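Local coordinates for Dna-binding protein RAP1 (Saccharomyces cerevisiae, PDB 4BJT) that binds DNA, probably to repress or activate transcription, and through this C-terminal domain binds the Rap1-binding module of Rif1, at residues T119-R122 and K123-T127; P156-P159 and G160-T163; E176-R179 and K180-K183. All coordinates share one frame; numbering follows the deposited sequence.

Contact 1: T119-R122 and K123-T127; sequences TGIR and KNFST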
loop_
_atom_site.group_PDB
_atom_site.type_symbol
_atom_site.label_atom_id
_atom_site.label_comp_id
_atom_site.label_asym_id
_atom_site.label_seq_id
_atom_site.Cartn_x
_atom_site.Cartn_y
_atom_site.Cartn_z
ATOM N N THR C 119 -0.412 -12.211 8.982
ATOM C CA THR C 119 -1.634 -11.491 8.616
ATOM C C THR C 119 -2.456 -12.175 7.512
ATOM O O THR C 119 -3.540 -11.687 7.244
ATOM C CB THR C 119 -1.326 -10.024 8.241
ATOM O OG1 THR C 119 -0.199 -9.962 7.391
ATOM C CG2 THR C 119 -1.044 -9.154 9.437
ATOM N N GLY C 120 -1.966 -13.247 6.886
ATOM C CA GLY C 120 -2.758 -13.939 5.877
ATOM C C GLY C 120 -2.912 -13.189 4.573
ATOM O O GLY C 120 -3.891 -13.409 3.857
ATOM N N ILE C 121 -1.957 -12.335 4.224
ATOM C CA ILE C 121 -1.971 -11.638 2.937
ATOM C C ILE C 121 -1.163 -12.487 1.959
ATOM O O ILE C 121 -0.030 -12.858 2.274
ATOM C CB ILE C 121 -1.384 -10.227 3.048
ATOM C CG1 ILE C 121 -2.116 -9.379 4.130
ATOM C CG2 ILE C 121 -1.422 -9.528 1.668
ATOM C CD1 ILE C 121 -1.296 -8.212 4.597
ATOM N N ARG C 122 -1.732 -12.820 0.785
ATOM C CA ARG C 122 -1.007 -13.660 -0.177
ATOM C C ARG C 122 0.242 -12.945 -0.688
ATOM O O ARG C 122 0.238 -11.734 -0.862
ATOM C CB ARG C 122 -1.910 -14.098 -1.326
ATOM C CG ARG C 122 -2.971 -15.091 -0.849
ATOM C CD ARG C 122 -3.835 -15.584 -1.976
ATOM N NE ARG C 122 -4.930 -16.432 -1.502
ATOM C CZ ARG C 122 -4.854 -17.726 -1.211
ATOM N NH1 ARG C 122 -3.708 -18.388 -1.368
ATOM N NH2 ARG C 122 -5.930 -18.379 -0.789
ATOM N N LYS C 123 1.319 -13.716 -0.924
ATOM C CA LYS C 123 2.607 -13.149 -1.300
ATOM C C LYS C 123 2.592 -12.317 -2.577
ATOM O O LYS C 123 3.273 -11.278 -2.651
ATOM C CB LYS C 123 3.662 -14.242 -1.405
ATOM C CG LYS C 123 3.964 -14.924 -0.102
ATOM C CD LYS C 123 4.968 -16.030 -0.376
ATOM C CE LYS C 123 5.318 -16.781 0.855
ATOM N NZ LYS C 123 6.281 -17.886 0.553
ATOM N N ASN C 124 1.848 -12.756 -3.569
ATOM C CA ASN C 124 1.754 -12.001 -4.827
ATOM C C ASN C 124 1.002 -10.671 -4.618
ATOM O O ASN C 124 1.381 -9.648 -5.188
ATOM C CB ASN C 124 1.139 -12.807 -5.954
ATOM C CG ASN C 124 -0.192 -13.425 -5.661
ATOM O OD1 ASN C 124 -0.609 -13.558 -4.507
ATOM N ND2 ASN C 124 -0.856 -13.895 -6.697
ATOM N N PHE C 125 0.005 -10.658 -3.720
ATOM C CA PHE C 125 -0.690 -9.415 -3.400
ATOM C C PHE C 125 0.215 -8.458 -2.620
ATOM O O PHE C 125 0.315 -7.286 -2.988
ATOM C CB PHE C 125 -1.976 -9.724 -2.623
ATOM C CG PHE C 125 -2.890 -8.557 -2.344
ATOM C CD1 PHE C 125 -3.012 -7.511 -3.249
ATOM C CD2 PHE C 125 -3.757 -8.586 -1.265
ATOM C CE1 PHE C 125 -3.910 -6.479 -3.028
ATOM C CE2 PHE C 125 -4.665 -7.556 -1.051
ATOM C CZ PHE C 125 -4.718 -6.500 -1.914
ATOM N N SER C 126 0.922 -8.928 -1.559
ATOM C CA SER C 126 1.865 -8.080 -0.816
ATOM C C SER C 126 2.928 -7.477 -1.746
ATOM O O SER C 126 3.288 -6.305 -1.622
ATOM C CB SER C 126 2.578 -8.878 0.267
ATOM O OG SER C 126 1.661 -9.169 1.297
ATOM N N THR C 127 3.419 -8.298 -2.689
ATOM C CA THR C 127 4.437 -7.834 -3.641
ATOM C C THR C 127 3.876 -6.721 -4.516
ATOM O O THR C 127 4.560 -5.699 -4.723
ATOM C CB THR C 127 4.954 -9.013 -4.488
ATOM O OG1 THR C 127 5.542 -9.938 -3.589
ATOM C CG2 THR C 127 5.990 -8.575 -5.532
HETATM O O HOH W 1 2.469 -11.745 1.827
#
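Arg122 sits at the N-cap of helix 123-132, and its carbonyl oxygen accepts the first-turn hydrogen bond from Ser126 N at 3.0 Å, with an almost straight N-H...O angle of 170°. This short connection between helix 108-119 and helix 123-132 belongs to the all-helical C-terminal domain of Rap1. Gly120 ends the earlier helix with a positive phi, a conformation that glycine takes easily. Ile121 then lies buried beside the new helix. Its CG2 branch reaches Phe125 CD2 at 3.9 Å. With CG anti to the backbone N (chi1 -174°), the Phe125 ring is carried on into the interior, where it packs on Tyr143, Phe144 and Met147 of helix 140-150, so a large apolar ring suits the place. The short Ser126 side chain has its OG beside Ile121. In one of its two conformers, OG donates to a water that in turn donates to Ile121 O, a bridge that holds only as far as that conformer does. The long cationic chains find partners in neighbouring parts of the fold: Arg122 NE bonds Thr75 O and Lys123 NZ bonds Gln113 OE1, while Arg122 CB rests 3.5 Å from Asn124 OD1. That same amide oxygen receives a weak bond from Phe125 N. Further along, Thr127 lies against an apolar side chain of the bound peptide, and its polar branch turns back on the helix: Thr127 OG1, 2.8 Å from Lys123 O, and Thr127 N, 3.0 Å from it, reach that oxygen from opposite faces of its carbonyl plane.

Contact 2: P156-P159 and G160-T163; sequences PNVP and GIWT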
loop_
_atom_site.group_PDB
_atom_site.type_symbol
_atom_site.label_atom_id
_atom_site.label_comp_id
_atom_site.label_asym_id
_atom_site.label_seq_id
_atom_site.Cartn_x
_atom_site.Cartn_y
_atom_site.Cartn_z
ATOM N N PRO C 156 -8.232 4.035 -5.687
ATOM C CA PRO C 156 -7.788 4.837 -6.830
ATOM C C PRO C 156 -7.380 6.273 -6.595
ATOM O O PRO C 156 -6.791 6.868 -7.513
ATOM C CB PRO C 156 -8.999 4.802 -7.756
ATOM C CG PRO C 156 -10.132 4.704 -6.863
ATOM C CD PRO C 156 -9.683 3.781 -5.774
ATOM N N ASN C 157 -7.700 6.853 -5.430
ATOM C CA ASN C 157 -7.449 8.276 -5.187
ATOM C C ASN C 157 -6.856 8.494 -3.817
ATOM O O ASN C 157 -7.336 9.347 -3.059
ATOM C CB ASN C 157 -8.772 9.042 -5.307
ATOM C CG ASN C 157 -9.457 8.906 -6.643
ATOM O OD1 ASN C 157 -8.914 9.282 -7.686
ATOM N ND2 ASN C 157 -10.688 8.454 -6.639
ATOM N N VAL C 158 -5.766 7.787 -3.508
ATOM C CA VAL C 158 -5.103 7.905 -2.226
ATOM C C VAL C 158 -3.638 8.305 -2.376
ATOM O O VAL C 158 -2.881 7.597 -3.064
ATOM C CB VAL C 158 -5.192 6.584 -1.448
ATOM C CG1 VAL C 158 -4.452 6.671 -0.117
ATOM C CG2 VAL C 158 -6.662 6.176 -1.235
ATOM N N PRO C 159 -3.230 9.411 -1.710
ATOM C CA PRO C 159 -1.804 9.795 -1.716
ATOM C C PRO C 159 -0.890 8.646 -1.282
ATOM O O PRO C 159 -1.147 7.958 -0.278
ATOM C CB PRO C 159 -1.763 10.949 -0.706
ATOM C CG PRO C 159 -3.116 11.553 -0.785
ATOM C CD PRO C 159 -4.016 10.340 -0.879
ATOM N N GLY C 160 0.161 8.419 -2.042
ATOM C CA GLY C 160 1.117 7.351 -1.778
ATOM C C GLY C 160 0.824 6.035 -2.465
ATOM O O GLY C 160 1.679 5.151 -2.473
ATOM N N ILE C 161 -0.378 5.871 -3.034
ATOM C CA ILE C 161 -0.755 4.629 -3.703
ATOM C C ILE C 161 -0.798 4.897 -5.179
ATOM O O ILE C 161 -1.704 5.563 -5.672
ATOM C CB ILE C 161 -2.128 4.123 -3.157
ATOM C CG1 ILE C 161 -2.060 3.977 -1.625
ATOM C CG2 ILE C 161 -2.547 2.824 -3.871
ATOM C CD1 ILE C 161 -3.272 3.389 -0.979
ATOM N N TRP C 162 0.237 4.429 -5.893
ATOM C CA TRP C 162 0.354 4.672 -7.316
ATOM C C TRP C 162 -0.498 3.710 -8.123
ATOM O O TRP C 162 -0.260 2.509 -8.107
ATOM C CB TRP C 162 1.822 4.561 -7.756
ATOM C CG TRP C 162 2.656 5.690 -7.263
ATOM C CD1 TRP C 162 3.268 5.804 -6.054
ATOM C CD2 TRP C 162 2.989 6.873 -7.995
ATOM N NE1 TRP C 162 3.931 7.005 -5.972
ATOM C CE2 TRP C 162 3.772 7.686 -7.151
ATOM C CE3 TRP C 162 2.714 7.313 -9.290
ATOM C CZ2 TRP C 162 4.272 8.926 -7.558
ATOM C CZ3 TRP C 162 3.239 8.516 -9.702
ATOM C CH2 TRP C 162 3.959 9.336 -8.823
ATOM N N THR C 163 -1.426 4.237 -8.893
ATOM C CA THR C 163 -2.242 3.425 -9.784
ATOM C C THR C 163 -1.604 3.348 -11.179
ATOM O O THR C 163 -0.689 4.106 -11.521
ATOM C CB THR C 163 -3.629 4.025 -9.896
ATOM O OG1 THR C 163 -3.492 5.315 -10.487
ATOM C CG2 THR C 163 -4.324 4.128 -8.551
HETATM O O HOH W 2 -5.999 6.498 -10.148
HETATM O O HOH W 3 -4.481 5.900 -5.359
#
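Val158 and Ile161 lay their side chains obliquely across one another at the closed end of a chain reversal, Val158 CG1 meeting Ile161 CD1 at 3.6 Å. The two residues contribute different branches. Val158 offers CG1, which stands anti to its own backbone N (chi1 178°), while Ile161 sends out an extended arm whose CD1 also comes within 3.8 Å of Val158 CB. Both are buried: Val158 leans on Arg142 and Asn146 of helix 140-150 and on Tyr58, and Ile161 on Tyr143 and Leu133, places where branched aliphatic groups fill the space between loop and helix. An alanine in place of Ile161 would remove the CG1-CD1 arm and would probably deprive Val158 CG1 of its contact with this arm and open a gap toward Tyr143. The backbone closes the turn, Ile161 N donating to Val158 O at 3.0 Å (159°) from a position tilted out of the carbonyl plane. A water gives the same two residues a second link, accepting from Val158 N and donating to Ile161 O. At the open end, Thr163 CG2 lies 3.8 Å from Pro156 O, and a second water joins that carbonyl to Thr163 OG1, each at 2.8 Å. Thr163 OG1 has a stronger task as well, capping Asp166 N at the start of helix 164-171. Pro159, with its ring-fixed phi, and Gly160, whose backbone angles would press a CB into Pro159 O, suit the two central positions. Gly160 N is further bonded to His185 ND1. Proline followed by glycine is the classic centre of a type II beta turn, here running from Val158 to Ile161 and leading into a threonine N-cap.

Contact 3: E176-R179 and K180-K183; sequences EQIR and KLVK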
loop_
_atom_site.group_PDB
_atom_site.type_symbol
_atom_site.label_atom_id
_atom_site.label_comp_id
_atom_site.label_asym_id
_atom_site.label_seq_id
_atom_site.Cartn_x
_atom_site.Cartn_y
_atom_site.Cartn_z
ATOM N N GLU C 176 -0.258 19.387 -17.364
ATOM C CA GLU C 176 -1.514 19.250 -16.608
ATOM C C GLU C 176 -1.571 17.936 -15.827
ATOM O O GLU C 176 -1.997 17.927 -14.666
ATOM C CB GLU C 176 -2.718 19.329 -17.570
ATOM C CG GLU C 176 -4.094 19.351 -16.911
ATOM C CD GLU C 176 -4.502 20.676 -16.295
ATOM O OE1 GLU C 176 -4.423 21.710 -16.997
ATOM O OE2 GLU C 176 -4.967 20.670 -15.131
ATOM N N GLN C 177 -1.188 16.818 -16.474
ATOM C CA GLN C 177 -1.205 15.505 -15.826
ATOM C C GLN C 177 -0.197 15.450 -14.690
ATOM O O GLN C 177 -0.511 14.906 -13.632
ATOM C CB GLN C 177 -0.944 14.381 -16.833
ATOM C CG GLN C 177 -2.099 14.176 -17.805
ATOM C CD GLN C 177 -1.819 13.040 -18.758
ATOM O OE1 GLN C 177 -1.690 11.889 -18.347
ATOM N NE2 GLN C 177 -1.755 13.312 -20.053
ATOM N N ILE C 178 0.987 16.065 -14.886
ATOM C CA ILE C 178 2.017 16.131 -13.842
ATOM C C ILE C 178 1.542 17.009 -12.677
ATOM O O ILE C 178 1.786 16.638 -11.518
ATOM C CB ILE C 178 3.383 16.576 -14.424
ATOM C CG1 ILE C 178 3.934 15.524 -15.410
ATOM C CG2 ILE C 178 4.405 16.880 -13.326
ATOM C CD1 ILE C 178 4.226 14.178 -14.835
ATOM N N ARG C 179 0.842 18.123 -12.967
ATOM C CA ARG C 179 0.300 18.995 -11.908
ATOM C C ARG C 179 -0.662 18.195 -11.018
ATOM O O ARG C 179 -0.570 18.265 -9.792
ATOM C CB ARG C 179 -0.429 20.219 -12.512
ATOM C CG ARG C 179 -0.883 21.239 -11.461
ATOM C CD ARG C 179 -1.877 22.264 -12.009
ATOM N NE ARG C 179 -3.145 21.651 -12.418
ATOM C CZ ARG C 179 -4.115 21.241 -11.598
ATOM N NH1 ARG C 179 -3.986 21.369 -10.278
ATOM N NH2 ARG C 179 -5.221 20.694 -12.091
ATOM N N LYS C 180 -1.595 17.445 -11.630
ATOM C CA LYS C 180 -2.558 16.650 -10.878
ATOM C C LYS C 180 -1.876 15.530 -10.096
ATOM O O LYS C 180 -2.253 15.205 -8.964
ATOM C CB LYS C 180 -3.614 16.047 -11.807
ATOM C CG LYS C 180 -4.570 17.077 -12.372
ATOM C CD LYS C 180 -5.647 16.415 -13.225
ATOM C CE LYS C 180 -6.673 17.399 -13.737
ATOM N NZ LYS C 180 -7.850 16.708 -14.332
ATOM N N LEU C 181 -0.874 14.930 -10.720
ATOM C CA LEU C 181 -0.115 13.890 -10.103
ATOM C C LEU C 181 0.644 14.370 -8.870
ATOM O O LEU C 181 0.612 13.679 -7.847
ATOM C CB LEU C 181 0.840 13.319 -11.147
ATOM C CG LEU C 181 1.556 12.081 -10.776
ATOM C CD1 LEU C 181 0.575 10.932 -10.550
ATOM C CD2 LEU C 181 2.515 11.704 -11.865
ATOM N N VAL C 182 1.325 15.526 -8.958
ATOM C CA VAL C 182 2.073 16.035 -7.799
ATOM C C VAL C 182 1.120 16.520 -6.746
ATOM O O VAL C 182 1.439 16.421 -5.576
ATOM C CB VAL C 182 3.192 17.056 -8.084
ATOM C CG1 VAL C 182 4.227 16.459 -8.994
ATOM C CG2 VAL C 182 2.643 18.369 -8.609
ATOM N N LYS C 183 -0.075 16.999 -7.123
ATOM C CA LYS C 183 -1.080 17.385 -6.131
ATOM C C LYS C 183 -1.515 16.150 -5.298
ATOM O O LYS C 183 -1.740 16.251 -4.086
ATOM C CB LYS C 183 -2.281 18.024 -6.835
ATOM C CG LYS C 183 -3.412 18.402 -5.906
ATOM C CD LYS C 183 -4.352 19.408 -6.566
ATOM C CE LYS C 183 -5.558 19.754 -5.712
ATOM N NZ LYS C 183 -5.217 20.572 -4.506
#
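Glu176 OE2 is gripped twice by the guanidinium of Arg179 and is flanked by Lys180, whose CE lies 3.9 Å from it. Arg179 NH2 makes the stronger bond, a salt bridge of 3.1 Å to Glu176 OE2, in the guanidinium plane and nearly in line with the carboxylate C-O bond; Arg179 NE adds a weak one. A bend at chi2 of Glu176 (77°) and another at chi3 of Arg179 (65°) fold the two chains together. Lys180 runs extended past them, its CG 3.7 Å from Arg179 NH2, so that its methylenes lie alongside the ion pair. Underneath is ordinary alpha-helical bonding, with Val182 N to Ile178 O at 2.8 Å. On another side of helix 175-185 the residues turn aliphatic: Ile178 CD1 meets Leu181 CD2 at 4.2 Å, Ile178 and Val182 lean on Met190 of helix 187-198, and Leu181 is buried against Leu170. The helix is thus amphipathic. Lys180 NZ stops 5.0 Å from Glu176 OE2, and with more cationic than acidic groups gathered here, the carboxylate is likely to stay ionised and to soften the local positive charge.

Contacts 1 and 2 are partly buried and lie on opposite sides of the chain's centre, about 19 Å apart between their centres; contact 3 is a surface one, farther out. The first two share helix 140-150 as a floor, Phe125 and Ile161 both packing on Tyr143. Both also lead into a helix, though contact 1 does so chiefly through backbone bonding and contact 2 through a capping hydroxyl. Contacts 2 and 3 meet directly, Trp162 CZ3 lying 3.7 Å from Leu181 CD1, which joins the loop to helix 175-185. The chemistry follows position: aliphatic and aromatic packing with bridging waters in 119-127 and 156-163, an ion pair on the outer face in 176-183.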